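Local atomic coordinates of MmoQ Response regulator (Methylococcus capsulatus, PDB entry 3LJX), a protein that probably makes cyclic di-GMP from two GTP as a full-length response regulator, of which this piece carries the all-helical HDOD domain. Residues L147-A152 / E175-D180; F136-L141 / M187-W192; I199-L204 / R221-A226. One frame throughout, in Å; residues are numbered along the deposited sequence.

Interaction 1 of 3, residues L147-A152 / E175-D180; sequences LALATA and ERFATD
Leu-149, on the helix that ends at Ala-152, reaches out to Phe-177 and to the backbone of Asp-180, at the start of the next helix. The nearest CA atoms are those of Leu-149 and Asp-180, 8.3 Å apart, so the gap is bridged by side chains. The CB of Leu-149 points toward the other segment but touches none of it. CG then lies anti to the carbonyl carbon (chi1 -77°), and the contact is made by the two methyls of the fork. Leu-149 CD1 comes to 4.3 Å from Asp-180 C. Leu-149 CD2 meets Phe-177 CD2 at 4.1 Å, over a face of the ring but displaced toward its rim. The opposite face of that ring carries CB of Arg-176, 3.7 Å above the plane and over its centre. On helix 144-152 itself, Thr-151 OG1 bonds back to Leu-147 O at 2.7 Å from above the carbonyl plane; the same oxygen also accepts Thr-151 N. Trp-153 also stacks on Phe-177, and Tyr-157 packs against both Leu-149 and Phe-177. The CB of Asp-180 points away from helix 144-152, and its carboxylate is engaged on its own side: OD1 takes the backbone N of Glu-183 and OD2 forms a salt bridge with Arg-174 NE. Ala-178 breaks helix 166-177 with positive phi, and Asp-180 is the N-cap of helix 181-191. The arrangement is a short, sharp turn between two consecutive helices of the all-helical HDOD domain, with Leu-149 of helix 144-152 packed against it.

Interaction 2 of 3, residues F136-L141 / M187-W192; sequences FTLGLL and MLLTDW
Helices 132-141 and 181-191 come together with the CA atoms of Leu-141 and Leu-189 7.9 Å apart, and apolar side chains meet in between. The CB of Leu-189 is directed toward helix 132-141, and its two methyls divide between two partners. Leu-189 CD1 touches CD1 of Leu-138 at 3.6 Å, the two side chains crossing at about a right angle. Leu-189 CD2 presses on CB of Leu-141, also at 3.6 Å, and lies 4.0 Å from its CG. The CB of Leu-138 is not aimed at Leu-189; with its CG anti to the backbone N (chi1 -176°), the side chain swings its end round to the contact. One turn on from Leu-188, Trp-192 adds the edge of its indole: CG of Leu-141 lies at that edge, near the ring plane, 4.1 Å from Trp-192 CZ3. Leu-188 O lies 3.1 Å above one face of the indole, offset toward the rim. All four touching residues are buried. Helix 196-204 closes one flank, with Phe-198 against Leu-138 and Leu-202 against Leu-189, while helix 47-58 supplies Pro-47 against Leu-141 and Arg-55 against Trp-192.

Interaction 3 of 3, residues I199-L204 / R221-A226; sequences IDALQL and RQLALA
In a buried helix-helix contact of the all-helical fold, Leu-223 of the long helix 214-233 packs on Ala-201 and Leu-202 of helix 196-204. The backbones come close, the CA atoms of Leu-202 and Leu-223 being only 6.8 Å apart, an approach consistent with the small side chain of Ala-201 at the interface. Leu-223 does most of the reaching. Its CG stands anti to the carbonyl carbon (chi1 -83°), and CD1 is carried onto the peptide group that joins Ala-201 to Leu-202. This methyl, Leu-223 CD1, lies over the flat face of that peptide, 3.8 Å from the carbonyl C of Ala-201 and 3.9 Å from the backbone N of Leu-202. CB of Ala-201, which is not directed at the other helix, flanks the same methyl at 4.0 Å from Leu-223 CD1. The second branch is less tightly engaged, Leu-223 CD2 facing Leu-202 CD1 at 4.4 Å. Although the CB of Leu-202 points away from helix 214-233, its CG lies anti to the backbone N (chi1 175°) and one methyl is left within reach of Leu-223. The interface is thus a leucine fork laid against one turn of a neighbouring helix, part side chain and part backbone; the three touching residues are buried, and the side-chain part of the contact is apolar. Arg-221, one turn before Leu-225, bonds through NH1 to the carbonyl oxygens of Ile-210 and Asp-212, which ties helix 214-233 to the loop leading into it. Leu-202 also packs on Leu-189 of helix 181-191, and Leu-223 on Leu-120 of helix 106-125.

How the interactions relate
Of the helices involved, 132-141 comes first along the chain and helix 144-152 follows it directly. Interaction 1 closes a loop from 147-152 to 175-180, and this loop is nested within the larger one that interaction 2 closes between 136-141 and 187-192. The two touch where Ala-148 CB packs on Leu-188 CD2, 3.9 Å away. Interaction 3 opens only afterwards, joining 199-204 to 221-226 in series. It meets interaction 2 through Leu-189 with Leu-202, Thr-190 with Ile-199 and Leu-138 with Leu-223, the two centres being 12 Å apart. Interactions 1 and 3 do not touch, their centres lying 22 Å apart; interaction 2 touches both.

Interaction 1 of 3, residues L147-A152 / E175-D180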
ATOM      1  N   LEU A 147       4.882   7.900   0.122  1.00 20.75           N
ATOM      2  CA  LEU A 147       5.047   8.237  -1.293  1.00 24.63           C
ATOM      3  C   LEU A 147       4.389   9.591  -1.605  1.00 23.34           C
ATOM      4  O   LEU A 147       4.962  10.426  -2.300  1.00 22.21           O
ATOM      5  CB  LEU A 147       4.389   7.163  -2.158  1.00 24.24           C
ATOM      6  CG  LEU A 147       5.074   6.609  -3.410  1.00 28.20           C
ATOM      7  CD1 LEU A 147       4.085   6.572  -4.539  1.00 23.46           C
ATOM      8  CD2 LEU A 147       6.347   7.362  -3.812  1.00 30.03           C
ATOM      9  N   ALA A 148       3.176   9.793  -1.094  1.00 16.35           N
ATOM     10  CA  ALA A 148       2.425  11.012  -1.374  1.00 18.90           C
ATOM     11  C   ALA A 148       3.103  12.279  -0.848  1.00 19.85           C
ATOM     12  O   ALA A 148       3.136  13.287  -1.532  1.00 22.14           O
ATOM     13  CB  ALA A 148       1.007  10.901  -0.832  1.00 17.82           C
ATOM     14  N   LEU A 149       3.645  12.237   0.364  1.00 18.87           N
ATOM     15  CA  LEU A 149       4.309  13.420   0.888  1.00 22.14           C
ATOM     16  C   LEU A 149       5.577  13.708   0.093  1.00 23.14           C
ATOM     17  O   LEU A 149       5.874  14.865  -0.211  1.00 24.48           O
ATOM     18  CB  LEU A 149       4.677  13.224   2.352  1.00 23.59           C
ATOM     19  CG  LEU A 149       3.544  13.353   3.349  1.00 24.42           C
ATOM     20  CD1 LEU A 149       4.081  13.102   4.775  1.00 25.53           C
ATOM     21  CD2 LEU A 149       2.919  14.725   3.208  1.00 21.79           C
ATOM     22  N   ALA A 150       6.335  12.649  -0.214  1.00 18.13           N
ATOM     23  CA  ALA A 150       7.584  12.782  -0.957  1.00 20.28           C
ATOM     24  C   ALA A 150       7.296  13.372  -2.338  1.00 25.31           C
ATOM     25  O   ALA A 150       8.062  14.170  -2.855  1.00 25.97           O
ATOM     26  CB  ALA A 150       8.275  11.421  -1.093  1.00 19.85           C
ATOM     27  N   THR A 151       6.172  12.976  -2.924  1.00 23.29           N
ATOM     28  CA  THR A 151       5.781  13.471  -4.227  1.00 18.24           C
ATOM     29  C   THR A 151       5.273  14.913  -4.173  1.00 23.17           C
ATOM     30  O   THR A 151       5.646  15.737  -5.009  1.00 27.77           O
ATOM     31  CB  THR A 151       4.696  12.586  -4.832  1.00 18.16           C
ATOM     32  OG1 THR A 151       5.165  11.238  -4.876  1.00 20.56           O
ATOM     33  CG2 THR A 151       4.371  13.051  -6.245  1.00 19.85           C
ATOM     34  N   ALA A 152       4.432  15.211  -3.185  1.00 21.27           N
ATOM     35  CA  ALA A 152       3.816  16.533  -3.047  1.00 22.33           C
ATOM     36  C   ALA A 152       4.826  17.612  -2.661  1.00 25.41           C
ATOM     37  O   ALA A 152       4.849  18.684  -3.267  1.00 23.77           O
ATOM     38  CB  ALA A 152       2.670  16.497  -2.021  1.00 16.11           C
ATOM     39  N   GLU A 175       3.626  19.435  11.696  1.00 29.42           N
ATOM     40  CA  GLU A 175       4.008  20.836  11.737  1.00 36.63           C
ATOM     41  C   GLU A 175       4.089  21.437  10.330  1.00 33.51           C
ATOM     42  O   GLU A 175       3.538  22.515  10.060  1.00 23.60           O
ATOM     43  CB  GLU A 175       5.357  20.949  12.437  1.00 45.92           C
ATOM     44  CG  GLU A 175       5.708  22.306  12.962  1.00 60.62           C
ATOM     45  CD  GLU A 175       6.936  22.244  13.863  1.00 75.84           C
ATOM     46  OE1 GLU A 175       6.780  21.930  15.063  1.00 77.35           O
ATOM     47  OE2 GLU A 175       8.059  22.488  13.364  1.00 82.39           O
ATOM     48  N   ARG A 176       4.771  20.733   9.430  1.00 30.66           N
ATOM     49  CA  ARG A 176       5.012  21.252   8.084  1.00 29.93           C
ATOM     50  C   ARG A 176       3.772  21.191   7.185  1.00 30.38           C
ATOM     51  O   ARG A 176       3.508  22.107   6.399  1.00 30.17           O
ATOM     52  CB  ARG A 176       6.177  20.498   7.434  1.00 31.73           C
ATOM     53  CG  ARG A 176       7.463  20.483   8.262  1.00 36.09           C
ATOM     54  CD  ARG A 176       8.123  21.851   8.273  1.00 41.84           C
ATOM     55  NE  ARG A 176       9.541  21.773   7.941  1.00 47.50           N
ATOM     56  CZ  ARG A 176      10.518  21.951   8.823  1.00 54.91           C
ATOM     57  NH1 ARG A 176      10.222  22.238  10.086  1.00 61.82           N
ATOM     58  NH2 ARG A 176      11.787  21.850   8.445  1.00 56.99           N
ATOM     59  N   PHE A 177       2.996  20.120   7.330  1.00 29.26           N
ATOM     60  CA  PHE A 177       1.973  19.779   6.348  1.00 25.24           C
ATOM     61  C   PHE A 177       0.559  19.663   6.920  1.00 25.40           C
ATOM     62  O   PHE A 177      -0.393  19.449   6.175  1.00 28.34           O
ATOM     63  CB  PHE A 177       2.330  18.441   5.684  1.00 23.64           C
ATOM     64  CG  PHE A 177       3.750  18.355   5.184  1.00 23.42           C
ATOM     65  CD1 PHE A 177       4.191  19.169   4.154  1.00 28.38           C
ATOM     66  CD2 PHE A 177       4.625  17.428   5.711  1.00 23.99           C
ATOM     67  CE1 PHE A 177       5.493  19.072   3.676  1.00 27.63           C
ATOM     68  CE2 PHE A 177       5.925  17.329   5.236  1.00 25.71           C
ATOM     69  CZ  PHE A 177       6.356  18.153   4.222  1.00 24.34           C
ATOM     70  N   ALA A 178       0.424  19.785   8.236  1.00 28.95           N
ATOM     71  CA  ALA A 178      -0.848  19.529   8.920  1.00 26.38           C
ATOM     72  C   ALA A 178      -1.403  18.150   8.593  1.00 32.45           C
ATOM     73  O   ALA A 178      -2.617  17.962   8.553  1.00 27.61           O
ATOM     74  CB  ALA A 178      -1.875  20.581   8.592  1.00 23.96           C
ATOM     75  N   THR A 179      -0.514  17.194   8.349  1.00 32.08           N
ATOM     76  CA  THR A 179      -0.905  15.799   8.245  1.00 28.36           C
ATOM     77  C   THR A 179       0.368  14.989   8.398  1.00 28.44           C
ATOM     78  O   THR A 179       1.461  15.554   8.378  1.00 33.14           O
ATOM     79  CB  THR A 179      -1.602  15.498   6.900  1.00 27.70           C
ATOM     80  OG1 THR A 179      -2.062  14.145   6.892  1.00 31.14           O
ATOM     81  CG2 THR A 179      -0.659  15.705   5.755  1.00 19.59           C
ATOM     82  N   ASP A 180       0.251  13.681   8.585  1.00 20.94           N
ATOM     83  CA  ASP A 180       1.449  12.857   8.662  1.00 22.40           C
ATOM     84  C   ASP A 180       1.258  11.679   7.736  1.00 22.63           C
ATOM     85  O   ASP A 180       0.146  11.455   7.256  1.00 24.33           O
ATOM     86  CB  ASP A 180       1.692  12.392  10.098  1.00 27.89           C
ATOM     87  CG  ASP A 180       0.585  11.490  10.607  1.00 29.61           C
ATOM     88  OD1 ASP A 180       0.363  10.395  10.013  1.00 26.99           O
ATOM     89  OD2 ASP A 180      -0.066  11.895  11.592  1.00 30.15           O
TER

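Interaction 2 of 3, residues F136-L141 / M187-W192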
ATOM      1  N   PHE A 136      -3.580  -8.518   0.143  1.00 22.36           N
ATOM      2  CA  PHE A 136      -2.354  -8.202  -0.588  1.00 25.63           C
ATOM      3  C   PHE A 136      -2.324  -6.708  -0.889  1.00 26.58           C
ATOM      4  O   PHE A 136      -1.345  -6.008  -0.615  1.00 20.71           O
ATOM      5  CB  PHE A 136      -2.312  -8.974  -1.903  1.00 22.29           C
ATOM      6  CG  PHE A 136      -1.163  -8.597  -2.782  1.00 26.13           C
ATOM      7  CD1 PHE A 136      -1.194  -7.414  -3.517  1.00 26.67           C
ATOM      8  CD2 PHE A 136      -0.045  -9.421  -2.883  1.00 26.72           C
ATOM      9  CE1 PHE A 136      -0.129  -7.056  -4.341  1.00 25.22           C
ATOM     10  CE2 PHE A 136       1.027  -9.066  -3.696  1.00 28.22           C
ATOM     11  CZ  PHE A 136       0.982  -7.883  -4.432  1.00 25.19           C
ATOM     12  N   THR A 137      -3.434  -6.238  -1.442  1.00 22.77           N
ATOM     13  CA  THR A 137      -3.584  -4.860  -1.847  1.00 21.41           C
ATOM     14  C   THR A 137      -3.430  -3.911  -0.674  1.00 23.61           C
ATOM     15  O   THR A 137      -2.732  -2.896  -0.775  1.00 20.98           O
ATOM     16  CB  THR A 137      -4.952  -4.641  -2.523  1.00 23.99           C
ATOM     17  OG1 THR A 137      -5.086  -5.563  -3.609  1.00 29.96           O
ATOM     18  CG2 THR A 137      -5.065  -3.228  -3.066  1.00 23.55           C
ATOM     19  N   LEU A 138      -4.067  -4.225   0.449  1.00 26.11           N
ATOM     20  CA  LEU A 138      -3.902  -3.371   1.627  1.00 24.22           C
ATOM     21  C   LEU A 138      -2.444  -3.341   2.104  1.00 26.07           C
ATOM     22  O   LEU A 138      -1.931  -2.290   2.508  1.00 21.51           O
ATOM     23  CB  LEU A 138      -4.811  -3.807   2.761  1.00 21.96           C
ATOM     24  CG  LEU A 138      -4.731  -2.872   3.966  1.00 29.59           C
ATOM     25  CD1 LEU A 138      -4.959  -1.419   3.549  1.00 23.56           C
ATOM     26  CD2 LEU A 138      -5.727  -3.290   5.051  1.00 33.30           C
ATOM     27  N   GLY A 139      -1.777  -4.490   2.041  1.00 26.39           N
ATOM     28  CA  GLY A 139      -0.377  -4.565   2.413  1.00 26.08           C
ATOM     29  C   GLY A 139       0.452  -3.677   1.495  1.00 23.51           C
ATOM     30  O   GLY A 139       1.283  -2.886   1.946  1.00 20.82           O
ATOM     31  N   LEU A 140       0.211  -3.797   0.195  1.00 22.61           N
ATOM     32  CA  LEU A 140       0.893  -2.969  -0.789  1.00 26.20           C
ATOM     33  C   LEU A 140       0.795  -1.477  -0.455  1.00 28.57           C
ATOM     34  O   LEU A 140       1.782  -0.725  -0.576  1.00 27.29           O
ATOM     35  CB  LEU A 140       0.296  -3.222  -2.173  1.00 24.66           C
ATOM     36  CG  LEU A 140       0.954  -2.529  -3.361  1.00 25.01           C
ATOM     37  CD1 LEU A 140       2.316  -3.166  -3.665  1.00 20.08           C
ATOM     38  CD2 LEU A 140       0.046  -2.584  -4.598  1.00 25.62           C
ATOM     39  N   LEU A 141      -0.393  -1.061  -0.020  1.00 24.08           N
ATOM     40  CA  LEU A 141      -0.738   0.359   0.102  1.00 22.70           C
ATOM     41  C   LEU A 141      -0.594   0.901   1.524  1.00 24.90           C
ATOM     42  O   LEU A 141      -0.802   2.088   1.753  1.00 22.33           O
ATOM     43  CB  LEU A 141      -2.180   0.571  -0.362  1.00 19.19           C
ATOM     44  CG  LEU A 141      -2.524   0.926  -1.817  1.00 27.12           C
ATOM     45  CD1 LEU A 141      -1.334   0.831  -2.791  1.00 20.97           C
ATOM     46  CD2 LEU A 141      -3.737   0.136  -2.313  1.00 22.19           C
HETATM   47  N   MSE A 187      -6.416   8.425   4.799  1.00 22.44           N
HETATM   48  CA  MSE A 187      -7.296   9.303   4.035  1.00 27.44           C
HETATM   49  C   MSE A 187      -7.293   8.893   2.577  1.00 22.29           C
HETATM   50  O   MSE A 187      -8.336   8.879   1.943  1.00 22.05           O
HETATM   51  CB  MSE A 187      -6.884  10.765   4.159  1.00 30.61           C
HETATM   52  CG  MSE A 187      -6.998  11.322   5.577  1.00 35.19           C
HETATM   53 SE   MSE A 187      -6.246  13.130   5.660  1.00 92.78          SE
HETATM   54  CE  MSE A 187      -7.379  13.992   4.321  1.00279.58           C
ATOM     55  N   LEU A 188      -6.117   8.551   2.056  1.00 20.93           N
ATOM     56  CA  LEU A 188      -6.000   8.081   0.676  1.00 19.59           C
ATOM     57  C   LEU A 188      -6.827   6.795   0.508  1.00 25.91           C
ATOM     58  O   LEU A 188      -7.666   6.689  -0.405  1.00 23.66           O
ATOM     59  CB  LEU A 188      -4.524   7.836   0.330  1.00 22.52           C
ATOM     60  CG  LEU A 188      -3.801   8.866  -0.554  1.00 28.29           C
ATOM     61  CD1 LEU A 188      -4.355  10.271  -0.381  1.00 28.42           C
ATOM     62  CD2 LEU A 188      -2.293   8.853  -0.347  1.00 20.46           C
ATOM     63  N   LEU A 189      -6.604   5.833   1.403  1.00 20.07           N
ATOM     64  CA  LEU A 189      -7.274   4.538   1.304  1.00 27.15           C
ATOM     65  C   LEU A 189      -8.782   4.728   1.409  1.00 26.83           C
ATOM     66  O   LEU A 189      -9.566   4.052   0.734  1.00 24.56           O
ATOM     67  CB  LEU A 189      -6.780   3.568   2.389  1.00 23.31           C
ATOM     68  CG  LEU A 189      -5.326   3.095   2.307  1.00 26.08           C
ATOM     69  CD1 LEU A 189      -4.987   2.164   3.476  1.00 26.63           C
ATOM     70  CD2 LEU A 189      -5.038   2.402   0.977  1.00 21.17           C
ATOM     71  N   THR A 190      -9.188   5.659   2.259  1.00 23.32           N
ATOM     72  CA  THR A 190     -10.599   5.965   2.379  1.00 24.94           C
ATOM     73  C   THR A 190     -11.129   6.579   1.074  1.00 27.53           C
ATOM     74  O   THR A 190     -12.184   6.171   0.582  1.00 25.66           O
ATOM     75  CB  THR A 190     -10.846   6.898   3.548  1.00 25.73           C
ATOM     76  OG1 THR A 190     -10.554   6.199   4.759  1.00 27.17           O
ATOM     77  CG2 THR A 190     -12.297   7.373   3.564  1.00 22.49           C
ATOM     78  N   ASP A 191     -10.395   7.532   0.499  1.00 21.68           N
ATOM     79  CA  ASP A 191     -10.809   8.100  -0.789  1.00 23.10           C
ATOM     80  C   ASP A 191     -10.891   7.028  -1.871  1.00 27.47           C
ATOM     81  O   ASP A 191     -11.737   7.118  -2.748  1.00 27.62           O
ATOM     82  CB  ASP A 191      -9.886   9.231  -1.271  1.00 24.37           C
ATOM     83  CG  ASP A 191     -10.514  10.047  -2.430  1.00 56.65           C
ATOM     84  OD1 ASP A 191     -11.605  10.644  -2.214  1.00 62.03           O
ATOM     85  OD2 ASP A 191      -9.933  10.102  -3.550  1.00 43.77           O
ATOM     86  N   TRP A 192     -10.019   6.018  -1.809  1.00 23.52           N
ATOM     87  CA  TRP A 192      -9.949   5.026  -2.885  1.00 25.51           C
ATOM     88  C   TRP A 192     -10.956   3.883  -2.735  1.00 27.58           C
ATOM     89  O   TRP A 192     -10.981   2.958  -3.554  1.00 27.82           O
ATOM     90  CB  TRP A 192      -8.528   4.476  -3.031  1.00 24.35           C
ATOM     91  CG  TRP A 192      -7.543   5.544  -3.327  1.00 20.59           C
ATOM     92  CD1 TRP A 192      -7.819   6.847  -3.668  1.00 26.35           C
ATOM     93  CD2 TRP A 192      -6.122   5.430  -3.295  1.00 21.88           C
ATOM     94  NE1 TRP A 192      -6.647   7.543  -3.859  1.00 29.38           N
ATOM     95  CE2 TRP A 192      -5.590   6.694  -3.637  1.00 28.74           C
ATOM     96  CE3 TRP A 192      -5.241   4.379  -3.012  1.00 22.48           C
ATOM     97  CZ2 TRP A 192      -4.221   6.936  -3.703  1.00 25.67           C
ATOM     98  CZ3 TRP A 192      -3.881   4.617  -3.079  1.00 24.45           C
ATOM     99  CH2 TRP A 192      -3.383   5.885  -3.424  1.00 30.19           C
TER

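Interaction 3 of 3, residues I199-L204 / R221-A226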
ATOM      1  N   ILE A 199      -9.220   0.434   7.476  1.00 21.31           N
ATOM      2  CA  ILE A 199      -8.394   1.525   7.988  1.00 21.22           C
ATOM      3  C   ILE A 199      -8.161   1.363   9.502  1.00 25.54           C
ATOM      4  O   ILE A 199      -7.042   1.584   9.998  1.00 26.63           O
ATOM      5  CB  ILE A 199      -9.001   2.918   7.671  1.00 40.67           C
ATOM      6  CG1 ILE A 199      -8.804   3.277   6.196  1.00 40.22           C
ATOM      7  CG2 ILE A 199      -8.328   3.987   8.487  1.00 42.48           C
ATOM      8  CD1 ILE A 199      -9.866   2.731   5.288  1.00 43.84           C
ATOM      9  N   ASP A 200      -9.197   0.958  10.235  1.00 16.21           N
ATOM     10  CA  ASP A 200      -9.032   0.745  11.672  1.00 21.42           C
ATOM     11  C   ASP A 200      -8.067  -0.403  11.944  1.00 22.83           C
ATOM     12  O   ASP A 200      -7.255  -0.339  12.867  1.00 25.69           O
ATOM     13  CB  ASP A 200     -10.369   0.466  12.369  1.00 26.07           C
ATOM     14  CG  ASP A 200     -11.272   1.702  12.442  1.00 33.78           C
ATOM     15  OD1 ASP A 200     -10.814   2.820  12.116  1.00 36.66           O
ATOM     16  OD2 ASP A 200     -12.451   1.553  12.830  1.00 34.82           O
ATOM     17  N   ALA A 201      -8.149  -1.459  11.146  1.00 21.05           N
ATOM     18  CA  ALA A 201      -7.282  -2.606  11.385  1.00 24.49           C
ATOM     19  C   ALA A 201      -5.836  -2.160  11.152  1.00 27.80           C
ATOM     20  O   ALA A 201      -4.931  -2.505  11.916  1.00 28.61           O
ATOM     21  CB  ALA A 201      -7.661  -3.754  10.483  1.00 21.46           C
ATOM     22  N   LEU A 202      -5.641  -1.349  10.118  1.00 24.45           N
ATOM     23  CA  LEU A 202      -4.328  -0.804   9.788  1.00 23.48           C
ATOM     24  C   LEU A 202      -3.785   0.070  10.911  1.00 26.21           C
ATOM     25  O   LEU A 202      -2.631  -0.081  11.336  1.00 26.22           O
ATOM     26  CB  LEU A 202      -4.411   0.026   8.512  1.00 19.13           C
ATOM     27  CG  LEU A 202      -3.126   0.746   8.119  1.00 25.27           C
ATOM     28  CD1 LEU A 202      -2.003  -0.271   7.891  1.00 25.95           C
ATOM     29  CD2 LEU A 202      -3.346   1.622   6.863  1.00 24.66           C
ATOM     30  N   GLN A 203      -4.614   0.986  11.398  1.00 17.76           N
ATOM     31  CA  GLN A 203      -4.188   1.844  12.498  1.00 22.64           C
ATOM     32  C   GLN A 203      -3.862   1.033  13.751  1.00 26.92           C
ATOM     33  O   GLN A 203      -2.840   1.263  14.394  1.00 29.86           O
ATOM     34  CB  GLN A 203      -5.242   2.902  12.818  1.00 26.11           C
ATOM     35  CG  GLN A 203      -4.692   4.005  13.706  1.00 35.65           C
ATOM     36  CD  GLN A 203      -5.642   5.173  13.863  1.00 40.57           C
ATOM     37  OE1 GLN A 203      -6.816   5.093  13.499  1.00 43.36           O
ATOM     38  NE2 GLN A 203      -5.135   6.269  14.411  1.00 40.08           N
ATOM     39  N   LEU A 204      -4.739   0.091  14.093  1.00 23.66           N
ATOM     40  CA  LEU A 204      -4.497  -0.824  15.203  1.00 27.57           C
ATOM     41  C   LEU A 204      -3.151  -1.543  15.049  1.00 29.88           C
ATOM     42  O   LEU A 204      -2.396  -1.689  16.018  1.00 24.97           O
ATOM     43  CB  LEU A 204      -5.610  -1.867  15.269  1.00 29.41           C
ATOM     44  CG  LEU A 204      -6.376  -2.032  16.569  1.00 45.22           C
ATOM     45  CD1 LEU A 204      -6.752  -0.677  17.132  1.00 47.81           C
ATOM     46  CD2 LEU A 204      -7.622  -2.881  16.329  1.00 50.25           C
ATOM     47  N   ARG A 221      -3.309  -7.807  13.933  1.00 18.20           N
ATOM     48  CA  ARG A 221      -2.130  -8.596  14.291  1.00 19.93           C
ATOM     49  C   ARG A 221      -1.498  -9.213  13.038  1.00 25.36           C
ATOM     50  O   ARG A 221      -0.278  -9.355  12.959  1.00 27.52           O
ATOM     51  CB  ARG A 221      -2.469  -9.669  15.325  1.00 19.48           C
ATOM     52  CG  ARG A 221      -2.615  -9.117  16.752  1.00 23.63           C
ATOM     53  CD  ARG A 221      -2.895 -10.214  17.796  1.00 24.08           C
ATOM     54  NE  ARG A 221      -4.286 -10.658  17.744  1.00 27.21           N
ATOM     55  CZ  ARG A 221      -5.291 -10.001  18.314  1.00 27.49           C
ATOM     56  NH1 ARG A 221      -5.059  -8.873  18.985  1.00 21.66           N
ATOM     57  NH2 ARG A 221      -6.532 -10.460  18.209  1.00 28.66           N
ATOM     58  N   GLN A 222      -2.316  -9.533  12.038  1.00 24.31           N
ATOM     59  CA  GLN A 222      -1.785 -10.079  10.787  1.00 24.56           C
ATOM     60  C   GLN A 222      -1.016  -9.034  10.000  1.00 23.78           C
ATOM     61  O   GLN A 222       0.028  -9.331   9.392  1.00 29.72           O
ATOM     62  CB  GLN A 222      -2.895 -10.661   9.931  1.00 24.31           C
ATOM     63  CG  GLN A 222      -3.553 -11.928  10.515  1.00 21.48           C
ATOM     64  CD  GLN A 222      -4.822 -12.303   9.746  1.00 22.39           C
ATOM     65  OE1 GLN A 222      -5.565 -11.421   9.280  1.00 21.21           O
ATOM     66  NE2 GLN A 222      -5.074 -13.606   9.611  1.00 20.47           N
ATOM     67  N   LEU A 223      -1.529  -7.811  10.028  1.00 20.38           N
ATOM     68  CA  LEU A 223      -0.872  -6.678   9.387  1.00 26.43           C
ATOM     69  C   LEU A 223       0.448  -6.383  10.082  1.00 26.88           C
ATOM     70  O   LEU A 223       1.477  -6.223   9.425  1.00 22.00           O
ATOM     71  CB  LEU A 223      -1.765  -5.442   9.447  1.00 28.16           C
ATOM     72  CG  LEU A 223      -2.824  -5.361   8.351  1.00 31.82           C
ATOM     73  CD1 LEU A 223      -4.130  -4.714   8.869  1.00 26.61           C
ATOM     74  CD2 LEU A 223      -2.237  -4.605   7.155  1.00 29.41           C
ATOM     75  N   ALA A 224       0.409  -6.328  11.415  1.00 23.36           N
ATOM     76  CA  ALA A 224       1.600  -6.031  12.206  1.00 29.43           C
ATOM     77  C   ALA A 224       2.670  -7.078  11.913  1.00 28.81           C
ATOM     78  O   ALA A 224       3.846  -6.751  11.769  1.00 28.20           O
ATOM     79  CB  ALA A 224       1.267  -5.986  13.727  1.00 20.55           C
ATOM     80  N   LEU A 225       2.254  -8.336  11.794  1.00 22.95           N
ATOM     81  CA  LEU A 225       3.203  -9.392  11.494  1.00 25.61           C
ATOM     82  C   LEU A 225       3.807  -9.247  10.086  1.00 28.85           C
ATOM     83  O   LEU A 225       5.003  -9.464   9.897  1.00 23.57           O
ATOM     84  CB  LEU A 225       2.549 -10.747  11.646  1.00 23.39           C
ATOM     85  CG  LEU A 225       3.543 -11.841  11.952  1.00 34.44           C
ATOM     86  CD1 LEU A 225       4.248 -11.536  13.273  1.00 37.14           C
ATOM     87  CD2 LEU A 225       2.795 -13.152  12.016  1.00 41.39           C
ATOM     88  N   ALA A 226       2.989  -8.879   9.104  1.00 23.00           N
ATOM     89  CA  ALA A 226       3.508  -8.677   7.754  1.00 26.51           C
ATOM     90  C   ALA A 226       4.527  -7.543   7.764  1.00 31.44           C
ATOM     91  O   ALA A 226       5.559  -7.614   7.092  1.00 28.89           O
ATOM     92  CB  ALA A 226       2.385  -8.356   6.772  1.00 19.68           C
TER